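Local structure of 6-phosphogluconate dehydrogenase, NAD-binding (Mycolicibacterium smegmatis MC2 155, 6SMT) at residues S26-D31 with D157-L162; T9-T14 with A32-T37; S243-V248 with Y271-V276; D232-A237 with I285-S290. The protein is an S-enantioselective imine reductase that binds NADPH and probably uses it as the hydride donor for reducing imines to amines. All blocks are in the same frame, centred on the assembly; numbering follows the deposited sequence.

The four contacts fall into two pairs, one in each domain. Contacts 1 and 2 belong to the N-terminal Rossmann domain, their centres about 11 Å apart; helix 20-31, which carries a segment of contact 1, connects the two strands of contact 2, 12-16 and 35-39, and the segments alternate along the chain. Contacts 3 and 4 sit in the helical C-terminal domain, with centres about 12 Å apart; the segments of contact 3 are nested between those of contact 4. Centres in different domains are 41 to 54 Å apart. In the dimer the C-terminal domain of one subunit meets the Rossmann domain of the other: the NADPH at contact 3 is also held by residues of the second subunit's Rossmann domain.

Contact 1: S26-D31 with D157-L162; sequences SRALLD and DTLGQL
Leu-29 and Ala-28, on the last turns of helix 20-31, meet Thr-158 and Leu-159 in the turn that leads into strand 161-164, all within the NADPH-binding Rossmann domain. Helix 20-31 is the first crossover helix of that fold, following the glycine-rich turn, and the contact brings it against a part of the chain more than 120 residues later. The interface is small and almost wholly apolar. Leu-159 supplies its centre through one branch: CD2 lies 3.9 Å from Leu-29 CD2 and 4.0 Å from Ala-28 CB, a methyl wedged against two successive residues of the helix. Both leucines have CG anti to the carbonyl carbon (chi1 -66° in Leu-29, -62° in Leu-159), which brings their ends nearer the other segment than their CB bonds, neither aimed straight across, would suggest; the side chains meet at a slant, branch against branch. Ala-28 needs no such reach, because its CB bond already points at the turn. The same CD2 of Leu-29 also meets a hydroxyl, that of Thr-158, whose side chain runs roughly at right angles to it. With chi1 at 68°, Thr-158 OG1 sits between its own backbone N and carbonyl carbon, and there it hydrogen-bonds Val-155 O at the end of helix 146-156, so its polar need is met within its own part of the chain. Leu-29 also packs on Val-13, Val-15 and Val-36 of the sheet. Toward the helix, the same Thr-158 oxygen presents itself to a methyl, with OG1 3.7 Å from Leu-29 CD2.

Contact 2: T9-T14 with A32-T37; sequences TTPTVT and AGHTVT
Pro-11 O accepts the first of three backbone hydrogen bonds between these segments of strands 12-16 and 35-39, the two parallel strands of the opening beta-alpha-beta unit of the Rossmann fold. Its donor is Thr-35 N at 3.0 Å; Thr-35 O then takes Val-13 N at 3.0 Å, and Val-13 O takes Thr-37 N at 2.9 Å. All three are nearly straight. CA-H...O contacts lie between them, the shortest from Thr-14 CA to Thr-37 O at 3.1 Å.

Among the side chains, Thr-12 and Thr-35 lie alongside each other on one face of the sheet, pointing the same way, with Thr-12 CG2 4.1 Å from Thr-35 CB. Val-13 and Val-36 point to the other face, where Leu-29 of helix 20-31 covers both. At the strand entrance Pro-11 CG approaches His-34 ND1 at 3.9 Å, while Thr-10 CG2 reaches Thr-35 OG1.

One water bridges the exposed end, giving a proton to Thr-10 O and hydrogen-bonding Thr-35 OG1 at 2.9 Å. The threonines of strand 12-16 bond outside strand 35-39: Thr-12 OG1 with Asp-68 N, and Thr-14 OG1 with Ser-67 OG and Ala-63 O. Cohesion between these strands therefore rests chiefly on backbone bonding, with a solvent link at the end.

Contact 3: S243-V248 with Y271-V276; sequences SVASSV and YVDATV. With NDP (NADPH dihydro-nicotinamide-adenine-dinucleotide phosphate), chain F.
Ala-245 and Val-272 bring helix 241-257 against helix 263-280 in the helical C-terminal domain; the axes of the two short segments approach to 9.4 Å, with 146° between their N-to-C directions. The apolar contact centres on one methyl. Val-272 CG1 lies 3.6 Å from Ala-245 CB and about as near Ala-245 CA, and it also touches Val-244 CG1 at 4.1 Å. It gets there because CG1 is anti to the backbone N of Val-272 (chi1 171°), on a CB that already points at the other helix. A turn later, Val-276 CG2 comes within 4.2 Å of Ala-245 CB, so the small alanine is met by two valines.

Charge plays its part at the margin. Asp-273 lies beside Ala-245 and is paired by salt bridges to Arg-249 and Arg-269, one from each helix. Within helix 263-280, Thr-275 OG1 donates to Tyr-271 O at 2.8 Å, and the backbone N of Thr-275 reaches that same oxygen from the opposite face of its plane.

On a different side of helix 241-257, Ser-243 turns to the cofactor: its OG donates to O1A of the NADPH diphosphate at 2.6 Å. The nucleotide is also gripped by Asn-40, Thr-42, Lys-45, Ser-101 and Met-21 of the second subunit, so the site spans the dimer. Val-244 in turn packs on Trp-184 of that subunit. Helix 241-257 thus divides its chemistry by side, with methyls toward its neighbour in the bundle and a hydroxyl toward the phosphate.

Contact 4: D232-A237 with I285-S290; sequences DRHSDA and ISRIAS
Two loops of the helical C-terminal domain come together here: the one joining helix 204-231 to helix 241-257, and the 3-10 turn 285-290 that follows helix 263-280. His-234 is the residue that enters the contact. At the edge of its ring, ND1 and Ser-286 OG share a hydrogen bond of 2.8 Å, nearly straight (164° at the hydrogen), with either atom the possible donor. Ser-286 OG stands between its own backbone N and carbonyl carbon (chi1 54°), and this swings it to the ring edge.

Arg-287 packs against the same histidine. Its chain leaves extended and then bends at chi2 and chi3, curling back until His-234 CD2 sits over the centre of one guanidinium face, 3.7 Å from CZ. The two planes are inclined by 34°, a tilted packing in place of a flat stack. Arg-287 NE forms a salt bridge with Asp-283, consistent with the group being held in this pose.

Asp-232 lies farther off, its OD1 4.2 Å from Arg-287 NH1 and well out of the guanidinium plane. Water fills in between: one water accepts from Arg-287 NH1 at 2.9 Å and may donate to Asp-232 OD1 at 3.3 Å, though other acceptors compete for its protons. Asp-232 therefore probably contributes a diffuse attraction and a solvent link, while across these segments the specific hold comes from the histidine-serine bond and the tilted guanidinium-ring packing, beside a backbone bond of His-234 with Glu-284.

Contact 1: S26-D31 with D157-L162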
# COMPACT_ATOMS: atom_id res chain seq x y z
N SER B 26 10.38 13.76 22.77
CA SER B 26 10.66 14.38 24.09
C SER B 26 9.94 13.64 25.20
O SER B 26 10.58 13.35 26.24
CB SER B 26 10.23 15.81 24.07
OG SER B 26 10.94 16.61 23.14
N ARG B 27 8.69 13.24 24.99
CA ARG B 27 7.97 12.46 26.03
C ARG B 27 8.65 11.14 26.25
O ARG B 27 8.79 10.67 27.38
CB ARG B 27 6.52 12.20 25.66
CG ARG B 27 5.65 13.44 25.72
CD ARG B 27 4.17 13.04 25.57
NE ARG B 27 3.81 12.27 24.37
CZ ARG B 27 3.49 12.81 23.18
NH1 ARG B 27 3.57 14.11 23.02
NH2 ARG B 27 3.26 12.02 22.17
N ALA B 28 9.09 10.45 25.20
CA ALA B 28 9.71 9.13 25.40
C ALA B 28 11.02 9.30 26.16
O ALA B 28 11.35 8.39 27.01
CB ALA B 28 9.94 8.46 24.05
N LEU B 29 11.84 10.30 25.86
CA LEU B 29 13.13 10.50 26.51
C LEU B 29 12.85 10.89 27.98
O LEU B 29 13.58 10.36 28.87
CB LEU B 29 13.91 11.59 25.80
CG LEU B 29 14.34 11.22 24.38
CD1 LEU B 29 14.71 12.48 23.64
CD2 LEU B 29 15.44 10.15 24.40
N LEU B 30 11.82 11.69 28.23
CA LEU B 30 11.51 12.03 29.64
C LEU B 30 11.02 10.80 30.37
O LEU B 30 11.40 10.60 31.59
CB LEU B 30 10.46 13.12 29.69
CG LEU B 30 10.92 14.52 29.35
CD1 LEU B 30 9.68 15.40 29.11
CD2 LEU B 30 11.76 15.11 30.47
N ASP B 31 10.19 10.00 29.73
CA ASP B 31 9.65 8.82 30.41
C ASP B 31 10.78 7.86 30.74
O ASP B 31 10.59 7.15 31.80
CB ASP B 31 8.66 8.13 29.50
CG ASP B 31 7.36 8.80 29.30
OD1 ASP B 31 7.02 9.78 30.02
OD2 ASP B 31 6.59 8.31 28.37
N ASP B 157 18.00 3.81 22.17
CA ASP B 157 17.17 2.58 22.26
C ASP B 157 15.88 2.81 23.02
O ASP B 157 14.96 2.04 22.79
CB ASP B 157 17.91 1.51 23.06
CG ASP B 157 18.86 0.62 22.28
OD1 ASP B 157 18.61 0.45 21.05
OD2 ASP B 157 19.85 0.14 22.88
N THR B 158 15.77 3.91 23.80
CA THR B 158 14.52 4.21 24.49
C THR B 158 13.46 4.69 23.47
O THR B 158 12.29 4.66 23.81
CB THR B 158 14.71 5.27 25.59
OG1 THR B 158 15.03 6.54 25.05
CG2 THR B 158 15.85 4.97 26.52
N LEU B 159 13.85 5.03 22.24
CA LEU B 159 12.84 5.57 21.29
C LEU B 159 12.17 4.47 20.49
O LEU B 159 11.04 4.66 19.98
CB LEU B 159 13.56 6.51 20.35
CG LEU B 159 14.24 7.73 20.95
CD1 LEU B 159 15.03 8.44 19.90
CD2 LEU B 159 13.14 8.55 21.68
N GLY B 160 12.84 3.33 20.33
CA GLY B 160 12.35 2.32 19.38
C GLY B 160 13.41 1.34 18.96
O GLY B 160 14.51 1.34 19.53
N GLN B 161 13.10 0.45 18.06
CA GLN B 161 14.06 -0.43 17.43
C GLN B 161 14.93 0.36 16.46
O GLN B 161 14.39 1.23 15.75
CB GLN B 161 13.40 -1.58 16.67
CG GLN B 161 12.51 -2.39 17.61
CD GLN B 161 12.22 -3.78 17.14
OE1 GLN B 161 13.15 -4.55 16.85
NE2 GLN B 161 10.94 -4.12 17.18
N LEU B 162 16.23 0.21 16.61
CA LEU B 162 17.20 0.99 15.83
C LEU B 162 17.91 0.14 14.82
O LEU B 162 18.22 -1.07 15.04
CB LEU B 162 18.22 1.60 16.80
CG LEU B 162 17.71 2.23 18.07
CD1 LEU B 162 18.94 2.71 18.84
CD2 LEU B 162 16.71 3.32 17.84

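Contact 2: T9-T14 with A32-T37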
# COMPACT_ATOMS: atom_id res chain seq x y z
N THR B 9 26.68 10.68 35.08
CA THR B 9 25.98 9.43 34.70
C THR B 9 24.79 9.80 33.78
O THR B 9 24.73 9.26 32.63
CB THR B 9 25.60 8.61 35.95
N THR B 10 23.88 10.67 34.22
CA THR B 10 22.49 10.69 33.68
C THR B 10 22.58 11.33 32.30
O THR B 10 23.03 12.47 32.17
CB THR B 10 21.49 11.56 34.43
OG1 THR B 10 21.56 11.07 35.77
CG2 THR B 10 20.07 11.42 33.92
N PRO B 11 22.12 10.62 31.27
CA PRO B 11 22.26 11.21 29.94
C PRO B 11 21.53 12.54 29.75
O PRO B 11 20.40 12.72 30.20
CB PRO B 11 21.58 10.18 29.04
CG PRO B 11 21.66 8.85 29.80
CD PRO B 11 21.57 9.26 31.24
N THR B 12 22.15 13.39 28.93
CA THR B 12 21.57 14.69 28.57
C THR B 12 21.25 14.65 27.10
O THR B 12 22.10 14.22 26.30
CB THR B 12 22.47 15.85 28.89
OG1 THR B 12 23.79 15.68 28.34
CG2 THR B 12 22.55 15.98 30.40
N VAL B 13 20.00 14.98 26.78
CA VAL B 13 19.49 15.05 25.38
C VAL B 13 18.76 16.36 25.18
O VAL B 13 17.97 16.79 26.01
CB VAL B 13 18.60 13.85 25.05
CG1 VAL B 13 18.34 13.83 23.55
CG2 VAL B 13 19.22 12.53 25.52
N THR B 14 18.99 16.98 24.04
CA THR B 14 18.23 18.13 23.59
C THR B 14 17.37 17.73 22.39
O THR B 14 17.85 16.99 21.52
CB THR B 14 19.09 19.31 23.17
OG1 THR B 14 19.69 19.78 24.39
CG2 THR B 14 18.34 20.45 22.55
N ALA B 32 11.91 7.84 30.04
CA ALA B 32 13.09 6.96 30.22
C ALA B 32 13.97 7.48 31.37
O ALA B 32 15.04 6.86 31.64
CB ALA B 32 13.91 6.81 28.96
N GLY B 33 13.68 8.68 31.85
CA GLY B 33 14.52 9.30 32.92
C GLY B 33 15.66 10.15 32.47
O GLY B 33 16.61 10.50 33.24
N HIS B 34 15.74 10.50 31.19
CA HIS B 34 16.81 11.35 30.73
C HIS B 34 16.57 12.79 31.14
O HIS B 34 15.44 13.20 31.40
CB HIS B 34 16.96 11.24 29.18
CG HIS B 34 17.17 9.83 28.72
ND1 HIS B 34 17.82 8.85 29.43
CD2 HIS B 34 16.74 9.22 27.59
CE1 HIS B 34 17.85 7.73 28.69
NE2 HIS B 34 17.17 7.94 27.62
N THR B 35 17.64 13.56 31.09
CA THR B 35 17.62 14.99 31.31
C THR B 35 17.42 15.64 29.95
O THR B 35 18.40 15.68 29.18
CB THR B 35 18.86 15.53 32.03
OG1 THR B 35 18.91 14.83 33.28
CG2 THR B 35 18.82 17.01 32.20
N VAL B 36 16.20 16.11 29.71
CA VAL B 36 15.77 16.56 28.39
C VAL B 36 15.67 18.05 28.39
O VAL B 36 14.92 18.59 29.22
CB VAL B 36 14.48 15.86 27.94
CG1 VAL B 36 14.10 16.29 26.56
CG2 VAL B 36 14.66 14.33 28.01
N THR B 37 16.32 18.68 27.42
CA THR B 37 16.13 20.11 27.14
C THR B 37 15.41 20.21 25.82
O THR B 37 15.81 19.56 24.85
CB THR B 37 17.48 20.84 27.13
OG1 THR B 37 18.10 20.71 28.41
CG2 THR B 37 17.41 22.29 26.73
O HOH W 1 21.78 14.85 33.76

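Contact 3: S243-V248 with Y271-V276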
# COMPACT_ATOMS: atom_id res chain seq x y z
N SER B 243 -3.64 -9.50 -17.39
CA SER B 243 -4.83 -9.47 -16.53
C SER B 243 -4.99 -8.12 -15.87
O SER B 243 -6.10 -7.55 -15.80
CB SER B 243 -4.75 -10.66 -15.53
OG SER B 243 -5.99 -10.74 -14.80
N VAL B 244 -3.90 -7.58 -15.30
CA VAL B 244 -4.02 -6.25 -14.64
C VAL B 244 -4.24 -5.17 -15.67
O VAL B 244 -4.85 -4.17 -15.33
CB VAL B 244 -2.91 -5.96 -13.64
CG1 VAL B 244 -1.66 -5.79 -14.26
CG2 VAL B 244 -3.26 -4.76 -12.78
N ALA B 245 -3.77 -5.37 -16.90
CA ALA B 245 -4.09 -4.35 -17.93
C ALA B 245 -5.58 -4.19 -18.11
O ALA B 245 -6.10 -3.06 -18.34
CB ALA B 245 -3.43 -4.73 -19.24
N SER B 246 -6.34 -5.29 -18.03
CA SER B 246 -7.78 -5.23 -18.08
C SER B 246 -8.34 -4.64 -16.79
O SER B 246 -9.15 -3.72 -16.79
CB SER B 246 -8.30 -6.64 -18.24
OG SER B 246 -9.70 -6.64 -18.12
N SER B 247 -7.83 -5.12 -15.65
CA SER B 247 -8.36 -4.68 -14.36
C SER B 247 -8.23 -3.18 -14.13
O SER B 247 -9.18 -2.50 -13.71
CB SER B 247 -7.71 -5.49 -13.24
OG SER B 247 -8.37 -5.13 -12.01
N VAL B 248 -7.05 -2.65 -14.40
CA VAL B 248 -6.81 -1.22 -14.12
C VAL B 248 -7.75 -0.33 -14.93
O VAL B 248 -8.18 0.71 -14.38
CB VAL B 248 -5.33 -0.85 -14.32
CG1 VAL B 248 -4.94 -0.82 -15.79
CG2 VAL B 248 -4.98 0.44 -13.59
N TYR B 271 2.42 2.24 -17.22
CA TYR B 271 3.48 1.27 -17.06
C TYR B 271 3.00 -0.12 -17.50
O TYR B 271 3.74 -0.88 -18.09
CB TYR B 271 3.99 1.20 -15.62
CG TYR B 271 4.33 2.52 -15.00
CD1 TYR B 271 5.05 3.52 -15.63
CD2 TYR B 271 3.92 2.81 -13.72
CE1 TYR B 271 5.31 4.74 -15.01
CE2 TYR B 271 4.21 3.99 -13.07
CZ TYR B 271 4.90 4.98 -13.74
OH TYR B 271 5.16 6.18 -13.10
N VAL B 272 1.81 -0.50 -17.05
CA VAL B 272 1.22 -1.80 -17.43
C VAL B 272 1.10 -1.93 -18.95
O VAL B 272 1.56 -2.92 -19.50
CB VAL B 272 -0.13 -1.96 -16.72
CG1 VAL B 272 -0.84 -3.18 -17.26
CG2 VAL B 272 0.04 -2.06 -15.23
N ASP B 273 0.58 -0.91 -19.58
CA ASP B 273 0.40 -0.95 -21.03
C ASP B 273 1.78 -1.01 -21.72
O ASP B 273 1.86 -1.68 -22.77
CB ASP B 273 -0.42 0.22 -21.50
CG ASP B 273 -1.89 0.16 -21.18
OD1 ASP B 273 -2.34 -0.96 -20.77
OD2 ASP B 273 -2.57 1.21 -21.39
N ALA B 274 2.75 -0.26 -21.26
CA ALA B 274 4.08 -0.35 -21.86
C ALA B 274 4.66 -1.74 -21.71
O ALA B 274 5.34 -2.23 -22.59
CB ALA B 274 4.92 0.68 -21.25
N THR B 275 4.37 -2.45 -20.58
CA THR B 275 4.88 -3.78 -20.39
C THR B 275 4.23 -4.76 -21.38
O THR B 275 4.90 -5.65 -21.90
CB THR B 275 4.59 -4.20 -18.94
OG1 THR B 275 5.22 -3.28 -18.03
CG2 THR B 275 5.14 -5.56 -18.60
N VAL B 276 2.94 -4.63 -21.61
CA VAL B 276 2.22 -5.42 -22.63
C VAL B 276 2.88 -5.13 -23.98
O VAL B 276 3.17 -6.11 -24.74
CB VAL B 276 0.73 -5.09 -22.64
CG1 VAL B 276 0.01 -5.76 -23.82
CG2 VAL B 276 0.12 -5.54 -21.32
PA NDP F . -6.71 -13.92 -16.31
O1A NDP F . -7.37 -12.78 -15.67
O2A NDP F . -5.40 -13.75 -16.99
O5B NDP F . -7.72 -14.53 -17.34
C5B NDP F . -7.30 -15.66 -18.18
C4B NDP F . -8.47 -16.56 -18.44
O4B NDP F . -9.51 -15.84 -19.17
C3B NDP F . -8.09 -17.77 -19.32
O3B NDP F . -8.91 -18.87 -18.96
C2B NDP F . -8.43 -17.24 -20.71
O2B NDP F . -8.63 -18.21 -21.70
C1B NDP F . -9.75 -16.56 -20.36
N9A NDP F . -10.24 -15.65 -21.37
C8A NDP F . -9.70 -14.44 -21.77
N7A NDP F . -10.38 -13.87 -22.75
C5A NDP F . -11.35 -14.78 -23.08
C6A NDP F . -12.40 -14.83 -24.04
N6A NDP F . -12.65 -13.82 -24.88
N1A NDP F . -13.16 -15.93 -24.09
C2A NDP F . -12.93 -16.94 -23.24
N3A NDP F . -12.03 -16.99 -22.26
C4A NDP F . -11.27 -15.90 -22.24
O3 NDP F . -6.56 -15.20 -15.33
PN NDP F . -6.56 -15.47 -13.77
O1N NDP F . -6.80 -16.92 -13.62
O2N NDP F . -5.32 -14.88 -13.23
O5D NDP F . -7.72 -14.60 -13.20
C5D NDP F . -9.11 -14.89 -13.53
C4D NDP F . -9.97 -13.87 -12.82
O4D NDP F . -9.77 -14.04 -11.39
C3D NDP F . -9.65 -12.42 -13.13
O3D NDP F . -10.84 -11.67 -13.34
C2D NDP F . -8.83 -11.97 -11.95
O2D NDP F . -8.92 -10.57 -11.66
C1D NDP F . -9.45 -12.80 -10.82
N1N NDP F . -8.51 -13.00 -9.70
C2N NDP F . -7.27 -13.56 -9.92
C3N NDP F . -6.37 -13.71 -8.90
C7N NDP F . -5.04 -14.26 -9.15
O7N NDP F . -4.27 -14.30 -8.15
N7N NDP F . -4.63 -14.75 -10.31
C4N NDP F . -6.72 -13.22 -7.56
C5N NDP F . -8.04 -12.73 -7.41
C6N NDP F . -8.87 -12.64 -8.43
P2B NDP F . -7.28 -18.79 -22.45
O1X NDP F . -6.61 -19.75 -21.47
O2X NDP F . -7.84 -19.46 -23.64
O3X NDP F . -6.39 -17.61 -22.79

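Contact 4: D232-A237 with I285-S290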
# COMPACT_ATOMS: atom_id res chain seq x y z
N ASP B 232 15.60 -11.65 -11.76
CA ASP B 232 15.18 -11.37 -13.14
C ASP B 232 14.31 -12.53 -13.63
O ASP B 232 14.57 -13.06 -14.70
CB ASP B 232 16.36 -11.20 -14.11
CG ASP B 232 15.99 -10.53 -15.43
OD1 ASP B 232 14.93 -9.88 -15.49
OD2 ASP B 232 16.77 -10.70 -16.42
N ARG B 233 13.30 -12.93 -12.85
CA ARG B 233 12.51 -14.13 -13.10
C ARG B 233 11.04 -13.68 -13.10
O ARG B 233 10.48 -13.55 -12.00
CB ARG B 233 12.74 -15.22 -12.05
CG ARG B 233 11.97 -16.48 -12.38
CD ARG B 233 12.02 -17.49 -11.28
NE ARG B 233 11.19 -17.15 -10.15
CZ ARG B 233 9.91 -17.46 -10.04
NH1 ARG B 233 9.24 -18.18 -10.98
NH2 ARG B 233 9.34 -17.15 -8.91
N HIS B 234 10.47 -13.45 -14.28
CA HIS B 234 9.10 -12.92 -14.42
C HIS B 234 8.17 -13.94 -15.06
O HIS B 234 7.04 -13.58 -15.37
CB HIS B 234 9.16 -11.59 -15.15
CG HIS B 234 10.09 -10.62 -14.48
ND1 HIS B 234 9.77 -10.00 -13.34
CD2 HIS B 234 11.36 -10.28 -14.78
CE1 HIS B 234 10.76 -9.21 -12.98
NE2 HIS B 234 11.77 -9.36 -13.83
N SER B 235 8.62 -15.17 -15.26
CA SER B 235 7.81 -16.22 -15.88
C SER B 235 7.00 -17.04 -14.87
O SER B 235 7.04 -16.78 -13.68
CB SER B 235 8.78 -17.13 -16.67
OG SER B 235 9.88 -17.46 -15.82
N ASP B 236 6.20 -18.00 -15.36
CA ASP B 236 5.34 -18.86 -14.50
C ASP B 236 4.51 -17.96 -13.57
O ASP B 236 4.47 -18.17 -12.39
CB ASP B 236 6.16 -19.86 -13.71
CG ASP B 236 6.94 -20.81 -14.65
OD1 ASP B 236 6.30 -21.35 -15.56
OD2 ASP B 236 8.22 -20.94 -14.53
N ALA B 237 3.78 -17.04 -14.20
CA ALA B 237 2.96 -16.07 -13.47
C ALA B 237 1.75 -16.70 -12.81
O ALA B 237 1.12 -17.55 -13.47
CB ALA B 237 2.43 -15.00 -14.39
N ILE B 285 3.40 -9.71 -12.56
CA ILE B 285 3.32 -8.27 -12.34
C ILE B 285 4.62 -7.70 -11.81
O ILE B 285 4.82 -6.47 -11.87
CB ILE B 285 2.01 -7.97 -11.52
CG1 ILE B 285 1.89 -8.80 -10.27
CG2 ILE B 285 0.73 -8.18 -12.37
CD1 ILE B 285 2.85 -8.37 -9.24
N SER B 286 5.61 -8.49 -11.38
CA SER B 286 6.98 -8.09 -11.05
C SER B 286 7.70 -7.40 -12.22
O SER B 286 8.57 -6.59 -12.04
CB SER B 286 7.75 -9.28 -10.58
OG SER B 286 7.68 -10.33 -11.56
N ARG B 287 7.29 -7.63 -13.45
CA ARG B 287 7.92 -7.02 -14.62
C ARG B 287 7.51 -5.57 -14.77
O ARG B 287 8.22 -4.83 -15.45
CB ARG B 287 7.42 -7.77 -15.84
CG ARG B 287 7.95 -7.30 -17.18
CD ARG B 287 9.38 -7.59 -17.39
NE ARG B 287 9.59 -8.93 -17.84
CZ ARG B 287 10.76 -9.44 -18.29
NH1 ARG B 287 11.88 -8.73 -18.20
NH2 ARG B 287 10.77 -10.69 -18.73
N ILE B 288 6.37 -5.13 -14.24
CA ILE B 288 5.77 -3.81 -14.62
C ILE B 288 6.76 -2.68 -14.34
O ILE B 288 6.84 -1.71 -15.13
CB ILE B 288 4.41 -3.62 -13.93
CG1 ILE B 288 3.36 -4.59 -14.49
CG2 ILE B 288 3.90 -2.16 -14.09
CD1 ILE B 288 2.14 -4.74 -13.55
N ALA B 289 7.35 -2.67 -13.16
CA ALA B 289 8.14 -1.52 -12.71
C ALA B 289 9.33 -1.27 -13.65
O ALA B 289 9.80 -0.10 -13.70
CB ALA B 289 8.59 -1.76 -11.30
N SER B 290 9.81 -2.26 -14.40
CA SER B 290 10.87 -1.95 -15.38
C SER B 290 10.46 -0.76 -16.25
O SER B 290 11.37 0.04 -16.58
CB SER B 290 11.13 -3.14 -16.25
OG SER B 290 11.64 -4.18 -15.42
O HOH W 2 13.57 -12.02 -17.56
O HOH W 3 14.47 -9.87 -18.71